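Long-range contacts in putatuve endo-xylanase (Clostridium stercorarium, PDB 1O8P), which is the family 6 carbohydrate-binding module of a putative endo-xylanase and probably holds xylan or cellulose chains of the plant cell wall: residues T75-R80 with A120-T125; S36-N41 with N59-T64; V81-A86 with G110-Y115; R23-N28 with K66-G71; T88-L93 with V132-G137. All coordinates share one frame; numbering follows the deposited sequence.

Starting at the N terminus, contact 4 opens at residues 23-28 and closes at 66-71. Within that span contact 2 opens and shuts, pairing 36-41 with the first part of the same strand, 62-69. The chain then crosses to the other sheet on strand 74-82, which starts contact 1 and, at its far end, contact 3. Contact 5 opens on 88-93. Of these three, contact 3 closes first, at 110-115, lying wholly inside the span of contact 1, which closes at 120-125. Contact 5 closes last and so crosses both. Contacts 2, 4 and 5 lie in one sheet of the beta-sandwich and contact 1 in the other; Val77 against Val91 and Thr125 against Phe70 bring the sheets together.

Contact 1: T75-R80 with A120-T125; sequences TSVTAR and ATISNT
The flat side chain here is the Asn124 amide, and it is touched at its oxygen: OD1 lies 3.8 Å from Thr75 CG2, with the two side chains crossing obliquely. That meeting sits at the end of an antiparallel ladder between strands 74-82 and 116-125, the latter an outer strand of the four-stranded sheet in this beta-sandwich. Ser76 and Thr121 form a non-hydrogen-bonded pair, and Val77 and Ala120 a hydrogen-bonded one. Val77 N gives a bond of 2.8 Å to Ala120 O, and Ala120 N answers to Val77 O. The third bond, Ile122 N to Thr75 O, is different: the donor stands 60° above the carbonyl plane. The strand is irregular just here, because Thr75 and Ser76 both face Ser147 on the next strand, a classic beta bulge.

On the inward side, Val77 and Ile122 meet at about a right angle. Val77 CG1 sits between its own backbone N and carbonyl carbon (chi1 59°), and from there it touches both Ile122 CG2 and, more loosely, Ala120 CB. Phe146 and residues of strand 100-106 carry this apolar patch on into the core. The other arm of the isoleucine turns to the backbone, with Ile122 CG1 3.6 Å from Ser76 N.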
# COMPACT_ATOMS: atom_id res chain seq x y z
N THR A 75 -5.89 5.43 -12.24
CA THR A 75 -5.80 4.22 -13.05
C THR A 75 -4.49 3.49 -12.78
O THR A 75 -4.21 2.48 -13.39
CB THR A 75 -5.86 4.57 -14.57
OG1 THR A 75 -4.99 5.70 -14.79
CG2 THR A 75 -7.22 5.13 -14.97
N SER A 76 -3.68 4.00 -11.86
CA SER A 76 -2.44 3.31 -11.55
C SER A 76 -2.01 3.54 -10.10
O SER A 76 -2.43 4.52 -9.48
CB SER A 76 -1.37 3.68 -12.60
OG SER A 76 -0.17 4.13 -12.06
N VAL A 77 -1.22 2.61 -9.56
CA VAL A 77 -0.72 2.69 -8.18
C VAL A 77 0.77 2.41 -8.22
O VAL A 77 1.22 1.62 -9.06
CB VAL A 77 -1.40 1.71 -7.21
CG1 VAL A 77 -1.24 0.21 -7.64
CG2 VAL A 77 -0.88 1.92 -5.77
N THR A 78 1.50 3.09 -7.32
CA THR A 78 2.93 2.94 -7.12
C THR A 78 3.21 2.75 -5.64
O THR A 78 2.74 3.52 -4.82
CB THR A 78 3.69 4.19 -7.63
OG1 THR A 78 3.48 4.31 -9.04
CG2 THR A 78 5.21 4.01 -7.50
N ALA A 79 4.00 1.74 -5.28
CA ALA A 79 4.44 1.57 -3.87
C ALA A 79 5.98 1.59 -3.78
O ALA A 79 6.67 1.11 -4.69
CB ALA A 79 3.83 0.27 -3.26
N ARG A 80 6.52 2.16 -2.70
CA ARG A 80 7.97 2.15 -2.45
C ARG A 80 8.16 1.02 -1.48
O ARG A 80 7.64 1.07 -0.35
CB ARG A 80 8.46 3.45 -1.81
CG ARG A 80 9.99 3.54 -1.76
CD ARG A 80 10.57 4.90 -1.33
NE ARG A 80 12.04 4.92 -1.21
CZ ARG A 80 12.76 4.85 -0.03
NH1 ARG A 80 12.16 4.68 1.16
NH2 ARG A 80 14.10 4.91 -0.05
N ALA A 120 1.55 -0.68 -10.74
CA ALA A 120 0.57 -1.58 -11.36
C ALA A 120 -0.59 -0.70 -11.81
O ALA A 120 -0.82 0.37 -11.24
CB ALA A 120 0.08 -2.64 -10.35
N THR A 121 -1.31 -1.15 -12.84
CA THR A 121 -2.57 -0.51 -13.18
C THR A 121 -3.67 -0.99 -12.19
O THR A 121 -3.57 -2.06 -11.60
CB THR A 121 -3.01 -0.80 -14.62
OG1 THR A 121 -3.41 -2.18 -14.68
CG2 THR A 121 -1.82 -0.71 -15.62
N ILE A 122 -4.72 -0.19 -12.07
CA ILE A 122 -5.89 -0.51 -11.27
C ILE A 122 -7.12 -0.15 -12.09
O ILE A 122 -7.03 0.74 -12.94
CB ILE A 122 -5.86 0.23 -9.85
CG1 ILE A 122 -5.73 1.76 -9.93
CG2 ILE A 122 -4.75 -0.30 -8.97
CD1 ILE A 122 -6.47 2.53 -8.77
N SER A 123 -8.23 -0.88 -11.89
CA SER A 123 -9.55 -0.45 -12.36
C SER A 123 -9.71 1.00 -11.96
O SER A 123 -9.37 1.38 -10.83
CB SER A 123 -10.68 -1.20 -11.67
OG SER A 123 -10.53 -2.58 -11.82
N ASN A 124 -10.24 1.79 -12.90
CA ASN A 124 -10.52 3.18 -12.68
C ASN A 124 -11.37 3.34 -11.43
O ASN A 124 -12.47 2.81 -11.38
CB ASN A 124 -11.27 3.79 -13.87
CG ASN A 124 -11.49 5.32 -13.71
OD1 ASN A 124 -10.56 6.06 -13.42
ND2 ASN A 124 -12.74 5.77 -13.86
N THR A 125 -10.86 4.08 -10.45
CA THR A 125 -11.48 4.29 -9.15
C THR A 125 -11.60 5.80 -8.92
O THR A 125 -10.63 6.52 -9.09
CB THR A 125 -10.53 3.65 -8.09
OG1 THR A 125 -10.36 2.27 -8.41
CG2 THR A 125 -11.11 3.67 -6.65

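Contact 2: S36-N41 with N59-T64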
# COMPACT_ATOMS: atom_id res chain seq x y z
N SER A 36 -6.40 0.72 10.38
CA SER A 36 -6.77 -0.61 10.81
C SER A 36 -5.79 -1.62 10.19
O SER A 36 -5.17 -1.35 9.16
CB SER A 36 -8.19 -0.87 10.31
OG SER A 36 -8.49 -2.23 10.41
N SER A 37 -5.58 -2.77 10.82
CA SER A 37 -4.66 -3.76 10.25
C SER A 37 -4.99 -5.16 10.74
O SER A 37 -5.63 -5.32 11.80
CB SER A 37 -3.21 -3.42 10.52
OG SER A 37 -2.88 -3.61 11.87
N TYR A 38 -4.63 -6.16 9.93
CA TYR A 38 -4.62 -7.52 10.37
C TYR A 38 -3.21 -8.06 10.33
O TYR A 38 -2.58 -8.06 9.30
CB TYR A 38 -5.54 -8.43 9.52
CG TYR A 38 -5.28 -9.88 9.91
CD1 TYR A 38 -5.87 -10.43 11.05
CD2 TYR A 38 -4.33 -10.67 9.21
CE1 TYR A 38 -5.58 -11.73 11.44
CE2 TYR A 38 -4.04 -11.97 9.60
CZ TYR A 38 -4.68 -12.49 10.70
OH TYR A 38 -4.41 -13.73 11.13
N GLY A 39 -2.70 -8.58 11.43
CA GLY A 39 -1.45 -9.30 11.39
C GLY A 39 -0.70 -9.04 12.67
O GLY A 39 -0.17 -7.93 12.86
N PRO A 40 -0.69 -10.06 13.53
CA PRO A 40 -0.18 -9.96 14.91
C PRO A 40 1.20 -9.34 15.02
O PRO A 40 1.41 -8.57 15.96
CB PRO A 40 -0.12 -11.43 15.39
CG PRO A 40 -0.29 -12.29 14.12
CD PRO A 40 -1.21 -11.41 13.23
N ASN A 41 2.08 -9.64 14.06
CA ASN A 41 3.48 -9.22 14.09
C ASN A 41 3.78 -7.87 13.47
O ASN A 41 4.90 -7.38 13.61
CB ASN A 41 4.35 -10.24 13.36
CG ASN A 41 4.41 -11.59 14.07
OD1 ASN A 41 3.90 -11.74 15.18
ND2 ASN A 41 5.06 -12.57 13.44
N ASN A 59 2.11 -13.52 4.73
CA ASN A 59 0.92 -13.94 3.98
C ASN A 59 -0.38 -13.79 4.79
O ASN A 59 -0.48 -14.28 5.93
CB ASN A 59 1.08 -15.41 3.50
CG ASN A 59 -0.05 -15.83 2.62
OD1 ASN A 59 -0.53 -15.03 1.86
ND2 ASN A 59 -0.50 -17.08 2.73
N GLY A 60 -1.37 -13.13 4.20
CA GLY A 60 -2.66 -12.89 4.79
C GLY A 60 -2.77 -11.59 5.58
O GLY A 60 -3.89 -11.19 5.95
N TYR A 61 -1.64 -10.93 5.85
CA TYR A 61 -1.68 -9.59 6.51
C TYR A 61 -2.29 -8.52 5.61
O TYR A 61 -2.36 -8.69 4.40
CB TYR A 61 -0.29 -9.10 6.89
CG TYR A 61 0.32 -9.73 8.11
CD1 TYR A 61 -0.00 -11.04 8.49
CD2 TYR A 61 1.26 -9.02 8.87
CE1 TYR A 61 0.58 -11.63 9.63
CE2 TYR A 61 1.84 -9.56 10.02
CZ TYR A 61 1.50 -10.86 10.39
OH TYR A 61 2.12 -11.39 11.48
N SER A 62 -2.74 -7.42 6.21
CA SER A 62 -3.45 -6.41 5.50
C SER A 62 -3.43 -5.10 6.29
O SER A 62 -3.31 -5.12 7.52
CB SER A 62 -4.91 -6.85 5.20
OG SER A 62 -5.70 -6.81 6.38
N THR A 63 -3.48 -3.98 5.56
CA THR A 63 -3.60 -2.67 6.17
C THR A 63 -4.70 -1.94 5.46
O THR A 63 -4.89 -2.10 4.25
CB THR A 63 -2.27 -1.87 6.16
OG1 THR A 63 -1.53 -2.20 5.00
CG2 THR A 63 -1.34 -2.31 7.25
N THR A 64 -5.44 -1.14 6.22
CA THR A 64 -6.57 -0.44 5.71
C THR A 64 -6.34 1.04 5.90
O THR A 64 -5.93 1.46 6.98
CB THR A 64 -7.82 -0.87 6.47
OG1 THR A 64 -8.10 -2.25 6.19
CG2 THR A 64 -9.10 -0.07 6.02
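Tyr61 lies flat against the turn after strand 36-38, with Gly39 CA over the centre of its ring. This is a CH-pi contact: Gly39 CA is 3.4 Å from the centroid of the Tyr61 ring and only 6° off the normal. Gly39 has no side chain, and its CA rests directly on the ring. Tyr61 CG points anti to its carbonyl carbon (chi1 -76°), which carries the phenol along under the turn until OH accepts a bond of 3.1 Å from Asn41 N. The Asn41 amide is turned 73° against the ring, and Pro40 CG and CD brush the hydroxyl end.

The turn leads out of an antiparallel ladder in which 36-38 pairs with strand 62-69 of the larger sheet of the sandwich. Thr64 N bonds to Ser36 O, and Tyr38 and Ser62 bond both ways, with Ser62 N 3.2 Å from Tyr38 O. The Tyr38 ring takes Tyr61 CA at its edge, and its CD2 comes within 3.3 Å of Gly60 O. Its CB touches Ser62 OG. On the opposite face of the ladder Ser37 CB rests on Thr63 CG2, whose neighbouring OG1 is bonded to Tyr65 OH.

Contact 3: V81-A86 with G110-Y115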
# COMPACT_ATOMS: atom_id res chain seq x y z
N VAL A 81 8.85 -0.03 -1.94
CA VAL A 81 8.84 -1.32 -1.24
C VAL A 81 10.25 -1.94 -1.19
O VAL A 81 11.09 -1.65 -2.03
CB VAL A 81 7.84 -2.33 -1.89
CG1 VAL A 81 6.37 -1.90 -1.71
CG2 VAL A 81 8.15 -2.47 -3.36
N ALA A 82 10.51 -2.76 -0.18
CA ALA A 82 11.75 -3.56 -0.13
C ALA A 82 11.37 -4.97 0.21
O ALA A 82 10.51 -5.17 1.08
CB ALA A 82 12.70 -3.03 0.94
N THR A 83 12.02 -5.94 -0.42
CA THR A 83 11.85 -7.33 -0.03
C THR A 83 13.01 -8.20 -0.49
O THR A 83 13.81 -7.80 -1.35
CB THR A 83 10.47 -7.90 -0.50
OG1 THR A 83 10.27 -9.21 0.05
CG2 THR A 83 10.40 -8.08 -2.03
N GLN A 84 13.12 -9.39 0.09
CA GLN A 84 14.11 -10.37 -0.36
C GLN A 84 13.54 -11.48 -1.27
O GLN A 84 14.30 -12.22 -1.85
CB GLN A 84 14.74 -11.03 0.85
CG GLN A 84 15.74 -10.17 1.53
CD GLN A 84 16.46 -10.93 2.60
OE1 GLN A 84 16.65 -12.15 2.47
NE2 GLN A 84 16.90 -10.25 3.63
N ASN A 85 12.22 -11.61 -1.35
CA ASN A 85 11.58 -12.62 -2.19
C ASN A 85 10.33 -12.04 -2.88
O ASN A 85 9.64 -11.21 -2.29
CB ASN A 85 11.19 -13.84 -1.38
CG ASN A 85 12.40 -14.56 -0.77
OD1 ASN A 85 12.84 -14.24 0.34
ND2 ASN A 85 12.96 -15.53 -1.50
N ALA A 86 10.07 -12.51 -4.11
CA ALA A 86 8.94 -12.09 -4.92
C ALA A 86 7.62 -12.26 -4.18
O ALA A 86 7.34 -13.31 -3.59
CB ALA A 86 8.90 -12.84 -6.25
N GLY A 110 16.66 -7.29 -3.20
CA GLY A 110 17.94 -7.71 -2.67
C GLY A 110 18.10 -7.53 -1.17
O GLY A 110 19.00 -8.13 -0.56
N SER A 111 17.25 -6.70 -0.56
CA SER A 111 17.30 -6.49 0.89
C SER A 111 16.06 -5.76 1.43
O SER A 111 15.45 -4.96 0.73
CB SER A 111 18.60 -5.79 1.26
OG SER A 111 18.40 -4.63 2.00
N PHE A 112 15.68 -6.05 2.67
CA PHE A 112 14.59 -5.31 3.30
C PHE A 112 14.87 -3.83 3.54
O PHE A 112 14.00 -3.14 4.06
CB PHE A 112 14.11 -5.99 4.58
CG PHE A 112 13.29 -7.21 4.32
CD1 PHE A 112 11.99 -7.09 3.85
CD2 PHE A 112 13.83 -8.48 4.54
CE1 PHE A 112 11.23 -8.22 3.60
CE2 PHE A 112 13.06 -9.65 4.27
CZ PHE A 112 11.77 -9.51 3.81
N ASP A 113 16.05 -3.35 3.17
CA ASP A 113 16.36 -1.92 3.27
C ASP A 113 16.89 -1.35 1.94
O ASP A 113 17.57 -0.34 1.89
CB ASP A 113 17.28 -1.59 4.46
CG ASP A 113 17.30 -0.07 4.79
OD1 ASP A 113 16.25 0.62 4.62
OD2 ASP A 113 18.32 0.52 5.22
N THR A 114 16.54 -2.03 0.85
CA THR A 114 16.74 -1.47 -0.48
C THR A 114 15.36 -1.28 -1.06
O THR A 114 14.71 -2.25 -1.44
CB THR A 114 17.57 -2.50 -1.34
OG1 THR A 114 18.76 -2.84 -0.61
CG2 THR A 114 18.05 -1.87 -2.67
N TYR A 115 14.90 -0.03 -1.10
CA TYR A 115 13.56 0.31 -1.59
C TYR A 115 13.56 0.66 -3.06
O TYR A 115 14.48 1.31 -3.57
CB TYR A 115 12.92 1.44 -0.77
CG TYR A 115 12.56 0.97 0.63
CD1 TYR A 115 13.53 0.88 1.63
CD2 TYR A 115 11.26 0.54 0.95
CE1 TYR A 115 13.22 0.41 2.90
CE2 TYR A 115 10.94 0.08 2.23
CZ TYR A 115 11.91 0.03 3.19
OH TYR A 115 11.62 -0.41 4.47
O HOH W 1 17.08 -7.79 4.22
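Gln84 runs down past the CD2-CE2 rim of the Phe112 ring, the two side chains meeting at about a right angle. Gln84 CB stands 4.1 Å from Phe112 CE2, CG is slightly nearer to the same carbon, and CD keeps that spacing. At the tip Gln84 NE2 comes to 3.7 Å from Phe112 CD2, with the amide plane turned 43° from the ring. Water 1 accepts from Phe112 N at 2.7 Å; its link to Gln84 NE2 is unusually short and doubtful. Gln84 N lies over one face of the ring, offset toward the rim, while Thr83 OG1 touches Phe112 CE1 and is itself hydrogen-bonded to Pro138 O.

All this belongs to a loop at one end of the beta-sandwich, where the chain leaving strand 74-82 meets the loop ahead of strand 116-125. That loop makes a type I turn from Ser111 to Thr114, tightened by an ST turn in which Asp113 N donates to Ser111 OG at 2.9 Å. Ala82 CB projects into it, 3.2 Å from Thr114 O. The same methyl, Ala82 CB, sits over the centre of the Tyr115 ring in a CH-pi contact, 3.7 Å from the centroid. Gly110 N adds a weak bond to Thr83 O.

Contact 4: R23-N28 with K66-G71; sequences RSAFSN and KNIDFG
Arg23 and Ser24 run parallel to Ile68 and Asp69, and Arg23 is held at both ends of its backbone: its N donates to Asn67 O, while its O takes Asp69 N at 2.7 Å. Ala25 N then donates to Asp69 O from 42° above the carbonyl plane, as the chain turns away. This short parallel pairing adds the N-terminal strand 23-24 to strand 62-69 of the larger sheet.

Ala25 CB fills the corner, 3.6 Å from Ile68 CG2 and over one face of the Phe70 ring, a CH-pi contact to a residue whose ring also meets Phe146. Phe26 comes in with its edge: Phe26 CZ lies 3.3 Å from Phe70 O, near the ring plane. Two small turns shape the ends, an ST turn from Ser24 OG to Phe26 N and an Asx turn from Asp69 OD1 to Gly71 N.

The Arg23 chain bends at chi3 (-87°), which lays one face of the guanidinium over Ile68 CD1. Arginine and Asp35 together grip strand 62-69 at Lys66, Arg23 NH2 weakly through Lys66 O at 3.4 Å and Asp35 OD2 through Lys66 N. NH2 also forms a salt bridge with Asp35, which would offset the arginine's charge and ties the N-terminal strand to 62-69.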
# COMPACT_ATOMS: atom_id res chain seq x y z
N ARG A 23 -7.81 12.18 2.72
CA ARG A 23 -6.44 12.19 2.27
C ARG A 23 -6.48 12.00 0.77
O ARG A 23 -7.26 11.16 0.26
CB ARG A 23 -5.68 10.99 2.84
CG ARG A 23 -5.40 11.06 4.31
CD ARG A 23 -4.58 9.92 4.82
NE ARG A 23 -5.41 8.78 5.19
CZ ARG A 23 -4.94 7.65 5.71
NH1 ARG A 23 -3.62 7.48 5.92
NH2 ARG A 23 -5.78 6.69 6.02
N SER A 24 -5.62 12.74 0.07
CA SER A 24 -5.53 12.60 -1.37
C SER A 24 -4.96 11.23 -1.79
O SER A 24 -4.04 10.70 -1.13
CB SER A 24 -4.64 13.69 -1.95
OG SER A 24 -4.74 13.64 -3.37
N ALA A 25 -5.48 10.68 -2.89
CA ALA A 25 -4.94 9.45 -3.52
C ALA A 25 -3.62 9.76 -4.24
O ALA A 25 -2.82 8.87 -4.47
CB ALA A 25 -5.96 8.89 -4.58
N PHE A 26 -3.46 11.03 -4.63
CA PHE A 26 -2.39 11.52 -5.51
C PHE A 26 -1.17 12.13 -4.82
O PHE A 26 -0.27 12.52 -5.51
CB PHE A 26 -2.97 12.46 -6.57
CG PHE A 26 -4.18 11.90 -7.23
CD1 PHE A 26 -4.05 10.97 -8.26
CD2 PHE A 26 -5.47 12.28 -6.80
CE1 PHE A 26 -5.17 10.44 -8.87
CE2 PHE A 26 -6.59 11.75 -7.38
CZ PHE A 26 -6.46 10.83 -8.43
N SER A 27 -1.14 12.20 -3.49
CA SER A 27 0.07 12.42 -2.67
C SER A 27 0.38 11.14 -1.93
O SER A 27 -0.56 10.45 -1.53
CB SER A 27 -0.14 13.48 -1.57
OG SER A 27 -0.84 14.61 -2.03
N ASN A 28 1.66 10.86 -1.69
CA ASN A 28 2.08 9.65 -0.97
C ASN A 28 1.26 9.36 0.26
O ASN A 28 1.09 10.22 1.15
CB ASN A 28 3.55 9.71 -0.59
CG ASN A 28 4.45 9.81 -1.79
OD1 ASN A 28 4.00 9.68 -2.92
ND2 ASN A 28 5.69 10.08 -1.57
N LYS A 66 -8.49 4.42 5.32
CA LYS A 66 -9.84 4.93 5.14
C LYS A 66 -9.84 6.30 4.50
O LYS A 66 -8.88 7.02 4.60
CB LYS A 66 -10.55 4.98 6.50
CG LYS A 66 -10.91 3.61 7.05
CD LYS A 66 -11.72 3.76 8.34
CE LYS A 66 -13.17 3.27 8.16
NZ LYS A 66 -14.06 4.15 7.27
N ASN A 67 -10.92 6.64 3.81
CA ASN A 67 -11.11 8.02 3.35
C ASN A 67 -10.03 8.50 2.39
O ASN A 67 -9.54 9.62 2.51
CB ASN A 67 -11.29 8.98 4.55
CG ASN A 67 -12.44 8.54 5.48
OD1 ASN A 67 -12.27 8.34 6.71
ND2 ASN A 67 -13.59 8.35 4.88
N ILE A 68 -9.67 7.68 1.40
CA ILE A 68 -8.81 8.19 0.32
C ILE A 68 -9.67 8.87 -0.77
O ILE A 68 -10.62 8.29 -1.29
CB ILE A 68 -7.92 7.07 -0.26
CG1 ILE A 68 -7.18 6.29 0.83
CG2 ILE A 68 -6.99 7.59 -1.34
CD1 ILE A 68 -6.53 7.14 1.94
N ASP A 69 -9.30 10.09 -1.13
CA ASP A 69 -10.01 10.85 -2.13
C ASP A 69 -9.36 10.67 -3.52
O ASP A 69 -8.26 11.18 -3.77
CB ASP A 69 -10.04 12.31 -1.69
CG ASP A 69 -10.82 13.15 -2.63
OD1 ASP A 69 -11.37 12.61 -3.60
OD2 ASP A 69 -10.92 14.38 -2.49
N PHE A 70 -10.03 9.90 -4.40
CA PHE A 70 -9.54 9.54 -5.77
C PHE A 70 -10.01 10.57 -6.82
O PHE A 70 -9.72 10.48 -8.02
CB PHE A 70 -10.02 8.12 -6.18
CG PHE A 70 -9.23 6.97 -5.52
CD1 PHE A 70 -9.46 6.61 -4.18
CD2 PHE A 70 -8.25 6.27 -6.23
CE1 PHE A 70 -8.73 5.60 -3.57
CE2 PHE A 70 -7.52 5.23 -5.62
CZ PHE A 70 -7.77 4.90 -4.27
N GLY A 71 -10.81 11.55 -6.39
CA GLY A 71 -11.25 12.60 -7.28
C GLY A 71 -11.99 12.03 -8.45
O GLY A 71 -12.86 11.18 -8.28
O HOH W 2 -7.85 14.01 -4.58

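Contact 5: T88-L93 with V132-G137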
# COMPACT_ATOMS: atom_id res chain seq x y z
N THR A 88 3.36 -10.20 -3.67
CA THR A 88 2.34 -9.36 -4.28
C THR A 88 1.66 -8.57 -3.18
O THR A 88 1.56 -9.02 -2.00
CB THR A 88 1.27 -10.20 -5.00
OG1 THR A 88 0.63 -11.07 -4.04
CG2 THR A 88 1.83 -11.13 -6.08
N ILE A 89 1.16 -7.41 -3.58
CA ILE A 89 0.29 -6.60 -2.74
C ILE A 89 -0.99 -6.40 -3.52
O ILE A 89 -0.98 -5.83 -4.59
CB ILE A 89 0.96 -5.23 -2.42
CG1 ILE A 89 2.39 -5.43 -1.89
CG2 ILE A 89 0.04 -4.35 -1.51
CD1 ILE A 89 3.26 -4.17 -1.76
N GLN A 90 -2.09 -6.89 -2.99
CA GLN A 90 -3.37 -6.62 -3.57
C GLN A 90 -3.87 -5.28 -3.07
O GLN A 90 -3.66 -4.92 -1.91
CB GLN A 90 -4.35 -7.72 -3.17
CG GLN A 90 -4.12 -9.01 -3.98
CD GLN A 90 -5.14 -10.08 -3.65
OE1 GLN A 90 -5.79 -10.02 -2.61
NE2 GLN A 90 -5.28 -11.05 -4.53
N VAL A 91 -4.54 -4.56 -3.97
CA VAL A 91 -5.15 -3.28 -3.68
C VAL A 91 -6.67 -3.46 -3.83
O VAL A 91 -7.15 -3.73 -4.93
CB VAL A 91 -4.59 -2.12 -4.59
CG1 VAL A 91 -5.18 -0.78 -4.13
CG2 VAL A 91 -3.05 -2.07 -4.55
N ARG A 92 -7.39 -3.35 -2.72
CA ARG A 92 -8.81 -3.68 -2.66
C ARG A 92 -9.65 -2.56 -2.07
O ARG A 92 -9.12 -1.69 -1.36
CB ARG A 92 -9.04 -4.92 -1.79
CG ARG A 92 -8.34 -6.17 -2.22
CD ARG A 92 -9.05 -7.32 -1.69
NE ARG A 92 -8.64 -8.57 -2.26
CZ ARG A 92 -9.44 -9.38 -2.93
NH1 ARG A 92 -10.70 -9.07 -3.16
NH2 ARG A 92 -8.95 -10.51 -3.39
N LEU A 93 -10.96 -2.59 -2.34
CA LEU A 93 -11.90 -1.65 -1.73
C LEU A 93 -12.52 -2.19 -0.42
O LEU A 93 -12.96 -3.34 -0.37
CB LEU A 93 -13.02 -1.35 -2.70
CG LEU A 93 -12.67 -0.58 -3.97
CD1 LEU A 93 -13.94 -0.37 -4.76
CD2 LEU A 93 -11.95 0.76 -3.64
N VAL A 132 -7.58 -1.08 1.01
CA VAL A 132 -6.94 -2.18 1.72
C VAL A 132 -5.78 -2.76 0.91
O VAL A 132 -5.94 -3.10 -0.25
CB VAL A 132 -8.00 -3.28 2.07
CG1 VAL A 132 -7.39 -4.39 2.92
CG2 VAL A 132 -9.21 -2.61 2.76
N LEU A 133 -4.60 -2.88 1.54
CA LEU A 133 -3.45 -3.62 0.97
C LEU A 133 -3.40 -5.02 1.62
O LEU A 133 -3.37 -5.13 2.84
CB LEU A 133 -2.14 -2.85 1.24
CG LEU A 133 -2.12 -1.38 0.80
CD1 LEU A 133 -0.75 -0.75 1.16
CD2 LEU A 133 -2.41 -1.28 -0.74
N VAL A 134 -3.43 -6.07 0.80
CA VAL A 134 -3.40 -7.43 1.28
C VAL A 134 -2.11 -8.03 0.77
O VAL A 134 -1.81 -7.97 -0.42
CB VAL A 134 -4.67 -8.25 0.83
CG1 VAL A 134 -4.64 -9.67 1.43
CG2 VAL A 134 -5.98 -7.49 1.20
N PHE A 135 -1.33 -8.59 1.70
CA PHE A 135 0.02 -9.07 1.44
C PHE A 135 0.11 -10.61 1.37
O PHE A 135 -0.54 -11.30 2.16
CB PHE A 135 0.91 -8.57 2.57
CG PHE A 135 0.94 -7.07 2.69
CD1 PHE A 135 1.68 -6.31 1.79
CD2 PHE A 135 0.24 -6.44 3.69
CE1 PHE A 135 1.72 -4.92 1.90
CE2 PHE A 135 0.26 -5.06 3.81
CZ PHE A 135 1.00 -4.30 2.92
N SER A 136 0.91 -11.13 0.43
CA SER A 136 1.04 -12.59 0.21
C SER A 136 2.37 -13.13 0.74
O SER A 136 2.69 -14.32 0.65
CB SER A 136 0.79 -12.95 -1.26
OG SER A 136 1.88 -12.56 -2.06
N GLY A 137 3.12 -12.26 1.36
CA GLY A 137 4.43 -12.63 1.83
C GLY A 137 5.13 -11.42 2.39
O GLY A 137 4.61 -10.30 2.35
O HOH W 3 -1.66 -10.22 -1.86
O HOH W 4 3.23 -8.88 0.33
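Thr88 OG1 (chi1 60°) and Ser136 OG (chi1 73°) each sit between their own backbone N and carbonyl carbon, a pair of torsions that turns the hydroxyls onto each other at 2.8 Å. Ser136 OG also bonds to Thr87 OG1. From there runs an antiparallel ladder joining strands 87-93 and 128-135, in the larger sheet of the beta-sandwich. Gln90 and Val134 bond both ways, as do Arg92 and Val132, and Ser136 N closes the end on Thr88 O with a longer bond of 3.3 Å.

Toward the core, Ile89 and Phe135 lie side by side, with Ile89 CG2 3.8 Å from Phe135 CE1, and the same methyl reaches across to Leu133 CB. Val91 CG2 rests beside Leu133 CD2, while Phe144 and Phe146 of the facing sheet pack against these residues. On the other side of the ladder the extended Arg92 lies alongside Gln90, two residues earlier on the same face. Its NE and NH2 grip Gln90 OE1 side-on, with the oxygen in the guanidinium plane, though both donors reach it from the same face of the amide.

Two N-H bonds on OE1 would limit rotation of the Gln90 amide, while Arg92 NH1, bonded to Gly98 O, anchors the guanidinium.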